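Local coordinates for spindle assembly abnormal protein 6 (Caenorhabditis elegans, PDB 3PYI) that acts as the central scaffold of centrioles, ensuring their ninefold symmetry, and is required for centrosome biogenesis and duplication, at residues A[14-19]-A[135-140]; A[49-54]-A[87-92]; A[67-72]-A[162-167]. The protein carries 1 engineered substitution. All blocks are in the same frame, centred on the assembly; numbering follows the deposited sequence.

Contact 1 of 3, residues A[14-19]-A[135-140]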
loop_
_atom_site.group_PDB
_atom_site.type_symbol
_atom_site.label_atom_id
_atom_site.label_comp_id
_atom_site.label_asym_id
_atom_site.label_seq_id
_atom_site.Cartn_x
_atom_site.Cartn_y
_atom_site.Cartn_z
ATOM N N LEU A 14 -22.436 0.085 5.331
ATOM C CA LEU A 14 -21.385 -0.765 4.793
ATOM C C LEU A 14 -20.990 -1.776 5.837
ATOM O O LEU A 14 -21.173 -1.551 7.033
ATOM C CB LEU A 14 -20.138 0.059 4.448
ATOM C CG LEU A 14 -20.379 1.321 3.613
ATOM C CD1 LEU A 14 -19.143 2.187 3.567
ATOM C CD2 LEU A 14 -20.837 0.945 2.215
ATOM N N ILE A 15 -20.418 -2.884 5.385
ATOM C CA ILE A 15 -19.812 -3.823 6.315
ATOM C C ILE A 15 -18.360 -3.436 6.570
ATOM O O ILE A 15 -17.585 -3.176 5.646
ATOM C CB ILE A 15 -19.937 -5.272 5.842
ATOM C CG1 ILE A 15 -21.416 -5.642 5.720
ATOM C CG2 ILE A 15 -19.259 -6.204 6.829
ATOM C CD1 ILE A 15 -21.664 -7.073 5.317
ATOM N N ALA A 16 -18.009 -3.354 7.843
ATOM C CA ALA A 16 -16.663 -2.986 8.222
ATOM C C ALA A 16 -16.161 -3.986 9.219
ATOM O O ALA A 16 -16.947 -4.705 9.836
ATOM C CB ALA A 16 -16.652 -1.609 8.841
ATOM N N SER A 17 -14.848 -4.032 9.379
ATOM C CA SER A 17 -14.270 -4.730 10.511
ATOM C C SER A 17 -13.991 -3.671 11.547
ATOM O O SER A 17 -13.399 -2.632 11.241
ATOM C CB SER A 17 -12.982 -5.466 10.125
ATOM O OG SER A 17 -13.285 -6.649 9.420
ATOM N N LEU A 18 -14.457 -3.909 12.764
ATOM C CA LEU A 18 -14.247 -2.973 13.850
ATOM C C LEU A 18 -13.224 -3.570 14.794
ATOM O O LEU A 18 -13.392 -4.693 15.263
ATOM C CB LEU A 18 -15.554 -2.728 14.596
ATOM C CG LEU A 18 -15.444 -1.897 15.871
ATOM C CD1 LEU A 18 -15.078 -0.461 15.533
ATOM C CD2 LEU A 18 -16.756 -1.950 16.647
ATOM N N LEU A 19 -12.149 -2.838 15.056
ATOM C CA LEU A 19 -11.142 -3.322 15.983
ATOM C C LEU A 19 -11.105 -2.380 17.169
ATOM O O LEU A 19 -11.177 -1.173 17.002
ATOM C CB LEU A 19 -9.762 -3.394 15.328
ATOM C CG LEU A 19 -9.690 -3.872 13.877
ATOM C CD1 LEU A 19 -8.233 -3.976 13.421
ATOM C CD2 LEU A 19 -10.406 -5.190 13.702
ATOM N N ILE A 135 -13.181 -2.283 4.595
ATOM C CA ILE A 135 -13.137 -1.151 5.497
ATOM C C ILE A 135 -12.793 -1.612 6.900
ATOM O O ILE A 135 -13.382 -2.550 7.434
ATOM C CB ILE A 135 -14.485 -0.430 5.524
ATOM C CG1 ILE A 135 -14.822 0.088 4.124
ATOM C CG2 ILE A 135 -14.471 0.715 6.537
ATOM C CD1 ILE A 135 -16.225 0.603 4.004
ATOM N N ASN A 136 -11.812 -0.946 7.476
ATOM C CA ASN A 136 -11.446 -1.202 8.855
ATOM C C ASN A 136 -11.663 0.043 9.681
ATOM O O ASN A 136 -11.339 1.156 9.274
ATOM C CB ASN A 136 -9.993 -1.664 8.995
ATOM C CG ASN A 136 -9.835 -3.161 8.836
ATOM O OD1 ASN A 136 -10.773 -3.867 8.470
ATOM N ND2 ASN A 136 -8.631 -3.650 9.096
ATOM N N ILE A 137 -12.254 -0.149 10.847
ATOM C CA ILE A 137 -12.425 0.948 11.780
ATOM C C ILE A 137 -11.741 0.587 13.076
ATOM O O ILE A 137 -12.051 -0.425 13.692
ATOM C CB ILE A 137 -13.888 1.285 12.023
ATOM C CG1 ILE A 137 -14.490 1.880 10.744
ATOM C CG2 ILE A 137 -14.003 2.302 13.157
ATOM C CD1 ILE A 137 -15.984 2.073 10.811
ATOM N N ILE A 138 -10.790 1.406 13.490
ATOM C CA ILE A 138 -10.041 1.096 14.701
ATOM C C ILE A 138 -10.329 2.116 15.790
ATOM O O ILE A 138 -10.045 3.304 15.624
ATOM C CB ILE A 138 -8.530 1.064 14.420
ATOM C CG1 ILE A 138 -8.252 0.226 13.165
ATOM C CG2 ILE A 138 -7.788 0.521 15.636
ATOM C CD1 ILE A 138 -6.820 0.299 12.669
ATOM N N LEU A 139 -10.900 1.653 16.902
ATOM C CA LEU A 139 -11.240 2.549 18.002
ATOM C C LEU A 139 -10.105 2.761 18.985
ATOM O O LEU A 139 -9.312 1.855 19.267
ATOM C CB LEU A 139 -12.438 2.038 18.796
ATOM C CG LEU A 139 -13.806 2.154 18.142
ATOM C CD1 LEU A 139 -14.853 1.460 19.017
ATOM C CD2 LEU A 139 -14.150 3.611 17.921
ATOM N N ASP A 140 -10.059 3.983 19.503
ATOM C CA ASP A 140 -9.303 4.334 20.693
ATOM C C ASP A 140 -9.855 3.489 21.835
ATOM O O ASP A 140 -11.019 3.085 21.792
ATOM C CB ASP A 140 -9.575 5.809 21.020
ATOM C CG ASP A 140 -8.347 6.538 21.492
ATOM O OD1 ASP A 140 -7.374 5.864 21.887
ATOM O OD2 ASP A 140 -8.353 7.786 21.464
HETATM O O HOH W 1 -15.096 -4.321 4.986
HETATM O O HOH W 2 -12.988 -5.715 6.848
#

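Contact 2 of 3, residues A[49-54]-A[87-92]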
loop_
_atom_site.group_PDB
_atom_site.type_symbol
_atom_site.label_atom_id
_atom_site.label_comp_id
_atom_site.label_asym_id
_atom_site.label_seq_id
_atom_site.Cartn_x
_atom_site.Cartn_y
_atom_site.Cartn_z
ATOM N N GLY A 49 -15.159 30.193 4.007
ATOM C CA GLY A 49 -15.839 30.036 2.729
ATOM C C GLY A 49 -15.293 28.898 1.868
ATOM O O GLY A 49 -15.832 28.581 0.810
ATOM N N GLU A 50 -14.225 28.263 2.327
ATOM C CA GLU A 50 -13.576 27.201 1.547
ATOM C C GLU A 50 -14.357 25.900 1.561
ATOM O O GLU A 50 -15.105 25.617 2.500
ATOM C CB GLU A 50 -12.170 26.918 2.077
ATOM C CG GLU A 50 -11.180 28.042 1.815
ATOM C CD GLU A 50 -9.743 27.614 2.045
ATOM O OE1 GLU A 50 -9.530 26.459 2.484
ATOM O OE2 GLU A 50 -8.832 28.431 1.781
ATOM N N LYS A 51 -14.165 25.106 0.518
ATOM C CA LYS A 51 -14.797 23.808 0.411
ATOM C C LYS A 51 -14.221 22.821 1.439
ATOM O O LYS A 51 -13.005 22.740 1.631
ATOM C CB LYS A 51 -14.611 23.251 -0.996
ATOM C CG LYS A 51 -15.199 21.861 -1.211
ATOM C CD LYS A 51 -14.820 21.357 -2.596
ATOM C CE LYS A 51 -15.492 20.047 -2.914
ATOM N NZ LYS A 51 -15.179 19.603 -4.299
ATOM N N GLU A 52 -15.111 22.080 2.094
ATOM C CA GLU A 52 -14.718 21.053 3.056
ATOM C C GLU A 52 -15.386 19.748 2.715
ATOM O O GLU A 52 -16.538 19.713 2.283
ATOM C CB GLU A 52 -15.145 21.427 4.479
ATOM C CG GLU A 52 -14.207 22.380 5.180
ATOM C CD GLU A 52 -14.747 22.836 6.521
ATOM O OE1 GLU A 52 -15.970 22.688 6.765
ATOM O OE2 GLU A 52 -13.950 23.355 7.328
ATOM N N LEU A 53 -14.655 18.669 2.945
ATOM C CA LEU A 53 -15.174 17.334 2.765
ATOM C C LEU A 53 -15.386 16.737 4.161
ATOM O O LEU A 53 -14.452 16.671 4.959
ATOM C CB LEU A 53 -14.135 16.520 2.000
ATOM C CG LEU A 53 -14.569 15.321 1.175
ATOM C CD1 LEU A 53 -15.717 15.717 0.266
ATOM C CD2 LEU A 53 -13.372 14.813 0.369
ATOM N N LYS A 54 -16.605 16.314 4.466
ATOM C CA LYS A 54 -16.891 15.770 5.796
ATOM C C LYS A 54 -17.174 14.271 5.751
ATOM O O LYS A 54 -18.022 13.806 4.980
ATOM C CB LYS A 54 -18.059 16.506 6.469
ATOM C CG LYS A 54 -18.259 16.128 7.944
ATOM C CD LYS A 54 -19.342 16.968 8.609
ATOM C CE LYS A 54 -19.300 16.853 10.132
ATOM N NZ LYS A 54 -20.257 17.797 10.792
ATOM N N VAL A 87 -4.917 11.272 -6.901
ATOM C CA VAL A 87 -5.973 12.168 -7.382
ATOM C C VAL A 87 -6.014 13.433 -6.548
ATOM O O VAL A 87 -5.490 13.468 -5.438
ATOM C CB VAL A 87 -7.360 11.498 -7.363
ATOM C CG1 VAL A 87 -7.386 10.319 -8.342
ATOM C CG2 VAL A 87 -7.736 11.056 -5.934
ATOM N N ASP A 88 -6.623 14.479 -7.095
ATOM C CA ASP A 88 -6.659 15.759 -6.411
ATOM C C ASP A 88 -7.845 15.814 -5.458
ATOM O O ASP A 88 -8.716 14.938 -5.479
ATOM C CB ASP A 88 -6.694 16.920 -7.430
ATOM C CG ASP A 88 -7.849 16.801 -8.408
ATOM O OD1 ASP A 88 -8.989 16.559 -7.956
ATOM O OD2 ASP A 88 -7.615 16.936 -9.629
ATOM N N PHE A 89 -7.874 16.856 -4.634
ATOM C CA PHE A 89 -8.906 17.022 -3.617
ATOM C C PHE A 89 -10.314 16.934 -4.201
ATOM O O PHE A 89 -11.189 16.267 -3.645
ATOM C CB PHE A 89 -8.694 18.357 -2.902
ATOM C CG PHE A 89 -9.686 18.641 -1.812
ATOM C CD1 PHE A 89 -9.917 17.719 -0.794
ATOM C CD2 PHE A 89 -10.365 19.850 -1.784
ATOM C CE1 PHE A 89 -10.829 17.993 0.225
ATOM C CE2 PHE A 89 -11.273 20.138 -0.774
ATOM C CZ PHE A 89 -11.507 19.204 0.237
ATOM N N ASP A 90 -10.530 17.593 -5.336
ATOM C CA ASP A 90 -11.864 17.618 -5.921
ATOM C C ASP A 90 -12.288 16.262 -6.478
ATOM O O ASP A 90 -13.465 15.927 -6.437
ATOM C CB ASP A 90 -11.988 18.708 -6.984
ATOM C CG ASP A 90 -12.039 20.106 -6.388
ATOM O OD1 ASP A 90 -12.810 20.336 -5.435
ATOM O OD2 ASP A 90 -11.308 20.986 -6.885
ATOM N N ALA A 91 -11.340 15.476 -6.974
ATOM C CA ALA A 91 -11.670 14.156 -7.511
ATOM C C ALA A 91 -11.795 13.066 -6.422
ATOM O O ALA A 91 -12.503 12.077 -6.607
ATOM C CB ALA A 91 -10.642 13.746 -8.583
ATOM N N PHE A 92 -11.095 13.259 -5.306
ATOM C CA PHE A 92 -10.977 12.246 -4.249
ATOM C C PHE A 92 -12.316 11.579 -3.895
ATOM O O PHE A 92 -12.455 10.373 -4.033
ATOM C CB PHE A 92 -10.281 12.860 -3.018
ATOM C CG PHE A 92 -10.140 11.924 -1.818
ATOM C CD1 PHE A 92 -9.349 10.771 -1.875
ATOM C CD2 PHE A 92 -10.738 12.255 -0.608
ATOM C CE1 PHE A 92 -9.203 9.964 -0.756
ATOM C CE2 PHE A 92 -10.600 11.443 0.507
ATOM C CZ PHE A 92 -9.834 10.296 0.435
HETATM O O HOH W 3 -15.568 17.063 -5.266
#

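Contact 3 of 3, residues A[67-72]-A[162-167]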
loop_
_atom_site.group_PDB
_atom_site.type_symbol
_atom_site.label_atom_id
_atom_site.label_comp_id
_atom_site.label_asym_id
_atom_site.label_seq_id
_atom_site.Cartn_x
_atom_site.Cartn_y
_atom_site.Cartn_z
ATOM N N PHE A 67 -18.525 9.434 14.966
ATOM C CA PHE A 67 -17.224 9.986 14.650
ATOM C C PHE A 67 -17.261 10.758 13.341
ATOM O O PHE A 67 -17.949 10.365 12.393
ATOM C CB PHE A 67 -16.167 8.872 14.575
ATOM C CG PHE A 67 -15.960 8.154 15.863
ATOM C CD1 PHE A 67 -15.011 8.593 16.770
ATOM C CD2 PHE A 67 -16.718 7.033 16.178
ATOM C CE1 PHE A 67 -14.821 7.934 17.967
ATOM C CE2 PHE A 67 -16.534 6.371 17.377
ATOM C CZ PHE A 67 -15.584 6.825 18.274
ATOM N N SER A 68 -16.522 11.860 13.286
ATOM C CA SER A 68 -16.409 12.608 12.044
ATOM C C SER A 68 -15.060 13.288 11.907
ATOM O O SER A 68 -14.324 13.471 12.879
ATOM C CB SER A 68 -17.511 13.673 11.950
ATOM O OG SER A 68 -17.257 14.727 12.859
ATOM N N GLU A 69 -14.757 13.673 10.677
ATOM C CA GLU A 69 -13.619 14.526 10.385
ATOM C C GLU A 69 -13.967 15.368 9.178
ATOM O O GLU A 69 -14.700 14.928 8.279
ATOM C CB GLU A 69 -12.364 13.691 10.094
ATOM C CG GLU A 69 -11.146 14.503 9.601
ATOM C CD GLU A 69 -10.679 15.561 10.598
ATOM O OE1 GLU A 69 -11.527 16.288 11.165
ATOM O OE2 GLU A 69 -9.452 15.674 10.804
ATOM N N THR A 70 -13.464 16.593 9.163
ATOM C CA THR A 70 -13.620 17.434 7.991
ATOM C C THR A 70 -12.251 17.714 7.395
ATOM O O THR A 70 -11.308 18.099 8.095
ATOM C CB THR A 70 -14.346 18.766 8.295
ATOM O OG1 THR A 70 -13.477 19.634 9.033
ATOM C CG2 THR A 70 -15.625 18.516 9.086
ATOM N N LEU A 71 -12.144 17.481 6.094
ATOM C CA LEU A 71 -10.923 17.752 5.351
ATOM C C LEU A 71 -11.078 18.957 4.425
ATOM O O LEU A 71 -11.987 18.988 3.596
ATOM C CB LEU A 71 -10.593 16.562 4.467
ATOM C CG LEU A 71 -10.274 15.216 5.085
ATOM C CD1 LEU A 71 -10.062 14.236 3.961
ATOM C CD2 LEU A 71 -9.040 15.316 5.951
ATOM N N ASN A 72 -10.177 19.926 4.536
ATOM C CA ASN A 72 -10.091 20.957 3.501
ATOM C C ASN A 72 -8.927 20.634 2.557
ATOM O O ASN A 72 -8.238 19.621 2.728
ATOM C CB ASN A 72 -9.955 22.353 4.107
ATOM C CG ASN A 72 -8.655 22.537 4.851
ATOM O OD1 ASN A 72 -7.770 21.680 4.812
ATOM N ND2 ASN A 72 -8.523 23.667 5.528
ATOM N N PHE A 162 -5.778 4.273 2.399
ATOM C CA PHE A 162 -5.562 5.416 3.271
ATOM C C PHE A 162 -6.234 5.184 4.614
ATOM O O PHE A 162 -7.033 4.261 4.770
ATOM C CB PHE A 162 -6.070 6.727 2.618
ATOM C CG PHE A 162 -7.567 6.787 2.447
ATOM C CD1 PHE A 162 -8.144 6.551 1.216
ATOM C CD2 PHE A 162 -8.394 7.070 3.520
ATOM C CE1 PHE A 162 -9.519 6.589 1.056
ATOM C CE2 PHE A 162 -9.770 7.108 3.366
ATOM C CZ PHE A 162 -10.335 6.870 2.138
ATOM N N SER A 163 -5.875 6.006 5.594
ATOM C CA SER A 163 -6.615 6.047 6.845
ATOM C C SER A 163 -6.873 7.496 7.219
ATOM O O SER A 163 -6.016 8.365 7.028
ATOM C CB SER A 163 -5.848 5.345 7.964
ATOM O OG SER A 163 -4.635 6.018 8.221
ATOM N N ILE A 164 -8.073 7.762 7.715
ATOM C CA ILE A 164 -8.422 9.088 8.213
ATOM C C ILE A 164 -8.772 8.974 9.694
ATOM O O ILE A 164 -9.582 8.138 10.083
ATOM C CB ILE A 164 -9.600 9.699 7.432
ATOM C CG1 ILE A 164 -9.273 9.777 5.936
ATOM C CG2 ILE A 164 -9.922 11.114 7.947
ATOM C CD1 ILE A 164 -10.443 10.236 5.077
ATOM N N LYS A 165 -8.131 9.792 10.517
ATOM C CA LYS A 165 -8.456 9.847 11.921
ATOM C C LYS A 165 -9.739 10.655 12.114
ATOM O O LYS A 165 -9.781 11.843 11.822
ATOM C CB LYS A 165 -7.313 10.488 12.703
ATOM C CG LYS A 165 -7.440 10.322 14.217
ATOM C CD LYS A 165 -6.343 11.079 14.945
ATOM C CE LYS A 165 -6.393 10.835 16.446
ATOM N NZ LYS A 165 -5.408 11.676 17.190
ATOM N N LEU A 166 -10.794 9.994 12.577
ATOM C CA LEU A 166 -12.041 10.679 12.909
ATOM C C LEU A 166 -12.107 10.894 14.421
ATOM O O LEU A 166 -11.570 10.099 15.188
ATOM C CB LEU A 166 -13.248 9.850 12.463
ATOM C CG LEU A 166 -13.183 9.223 11.074
ATOM C CD1 LEU A 166 -14.385 8.325 10.843
ATOM C CD2 LEU A 166 -13.101 10.304 10.004
ATOM N N HIS A 167 -12.765 11.969 14.849
ATOM C CA HIS A 167 -12.893 12.252 16.277
ATOM C C HIS A 167 -14.341 12.127 16.740
ATOM O O HIS A 167 -15.277 12.322 15.956
ATOM C CB HIS A 167 -12.346 13.643 16.622
ATOM C CG HIS A 167 -12.997 14.752 15.858
ATOM N ND1 HIS A 167 -12.538 15.183 14.629
ATOM C CD2 HIS A 167 -14.075 15.518 16.147
ATOM C CE1 HIS A 167 -13.305 16.167 14.195
ATOM N NE2 HIS A 167 -14.246 16.390 15.097
#

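Contact 1 of 3, residues A[14-19]-A[135-140]
Leu18 and Ile137 are neighbours on adjacent strands, and their side chains meet on the buried face of the sheet, with CD1 of Leu18 3.8 Å from CG2 of Ile137. The leucine sends CG anti to its own nitrogen (chi1 173°), and a chi2 of 68° turns CD1 back over the partner strand. There the same methyl also rests 3.9 Å from CG of Leu139, spanning two residues of segment 135-140. Phe65, from a loop, packs on all three. Further back along the chain, CB of Ala16 sits 3.9 Å from CG2 of Ile135. The other end of that isoleucine crosses Leu14 at about a right angle; their CD1 methyls are modelled tighter than usual, so the exact spacing is doubtful. A bound tetraethylene glycol, probably from the crystallisation liquor, lies about 4 Å from the Ile135 side chain. On the opposite face Leu19 and Ile138 touch more loosely.

Between the faces runs a ladder of four nearly straight backbone bonds. Ser17 N donates to Ile135 O at 2.9 Å, Ile137 N to Ser17 O, Leu19 N to Ile137 O, and Leu139 N to Leu19 O at 2.8 Å. The next rung back is replaced by a water, which accepts from Ile135 N at 2.8 Å and probably donates to Ile15 O. A second water joins Ser17 OG, 2.8 Å away, to Ile135 O.

Strand 7-23 is held on its other side by strand 29-44, and strand 133-139 by strand 145-152. The two strands at the ends of the sheet order, 7-23 and 133-139, thus pair in parallel and close the seven-stranded beta structure of this XRCC4-like N-terminal domain.

Contact 2 of 3, residues A[49-54]-A[87-92]
Lys51 holds Asp90 in two ways at once. Its NZ makes a salt bridge to OD1 of Asp90 at 2.7 Å, arriving on the anti side of the carboxylate and 17° out of its plane, and it also donates to a water that in turn donates to Asp90 O. The fully extended lysine, with CG anti to the backbone N (chi1 178°), spans the gap from strand to loop. Asp90 was modelled in two conformers, so the direct bridge belongs to one of them. An alanine in place of Lys51 would probably leave the Asp90 carboxylate without its counter-charge and freer to turn, and the water without one of its anchors.

Residues 87-91 lead into helix 92-100, which Phe92 opens, and here Asp88 forms an Asx motif: its OD1 accepts from Ala91 N at 2.8 Å, and Phe92 N bonds to Asp88 O at 2.9 Å. From this turn the Phe89 and Phe92 rings reach the strand. Lys51 O meets the Phe89 ring at its edge, 3.9 Å from CE2, while Leu53 CB comes in obliquely, 4.0 Å from CE1. The CD2 methyl of Leu53 lies in the plane of the Phe92 ring at its edge, 3.8 Å from CD2 of Phe92. Phe92 also meets the ring of Phe162 edge-to-face and packs on Ile156 of the second subunit.

Contact 3 of 3, residues A[67-72]-A[162-167]
His167 lays its imidazole over the carbonyl oxygen of Ser68, which stands beneath one face, offset toward the rim. The ring gets there because CG sits between the backbone N and the carbonyl carbon (chi1 57°), the crowded position. Although Ser68 O is only 3.0 Å from ND1 of His167, the angle is too poor for a hydrogen bond; the bond this oxygen does accept comes from the backbone, His167 N at 2.9 Å. Ser68 N returns a bond to His167 O at 3.0 Å, making the two residues a hydrogen-bonded antiparallel pair.

At the edge of the same ring, in its plane, lies OE1 of Glu69, 3.5 Å from CE1, with the carboxylate turned almost perpendicular to the imidazole. Glu69 leaves the backbone with CG anti to N but kinks at chi2 (60°), which brings OE1 back to accept from Thr70 N at 2.8 Å; OE2 has a salt bridge to Lys75. CB of Glu69 lies 3.5 Å from CD2 of Leu166, and CG beyond it rests against the Ile164 CG2 methyl, with both near Lys165 O. Flanking the glutamate, the contact is apolar: Phe67 and Leu166 meet CB to CB at 3.7 Å, and Leu71 and Ile164 approach tip to tip through their CD1 methyls at 4.2 Å.

Past the Ser68-His167 pair the strands diverge, their directions 120° apart, so side chains take over from backbone bonds. It is a sharp change of direction between neighbouring strands in the beta-sandwich of SAS-6, the globular part that links dimers into the inner ring.

How the contacts relate
All three contacts reach one mixed sheet. Contact 1 joins the two strands at the ends of its order, and contact 3 lies about 14 Å away, centre to centre; the two touch where Leu139 CD2 meets Phe67 CZ at 3.5 Å. Contact 2 is about 13 Å from contact 3 between centres, and here strands 51-58 and 66-71 are direct neighbours: Leu53 O and Leu71 N, 2.7 Å apart, probably share a hydrogen bond, while Phe89 packs on Leu71 and Asn72. Contacts 1 and 2 lie on opposite sides of the chain's centre, about 24 Å apart between centres, without touching. The second subunit comes up at Val87 and Phe92 of contact 2 and Phe162 of contact 3.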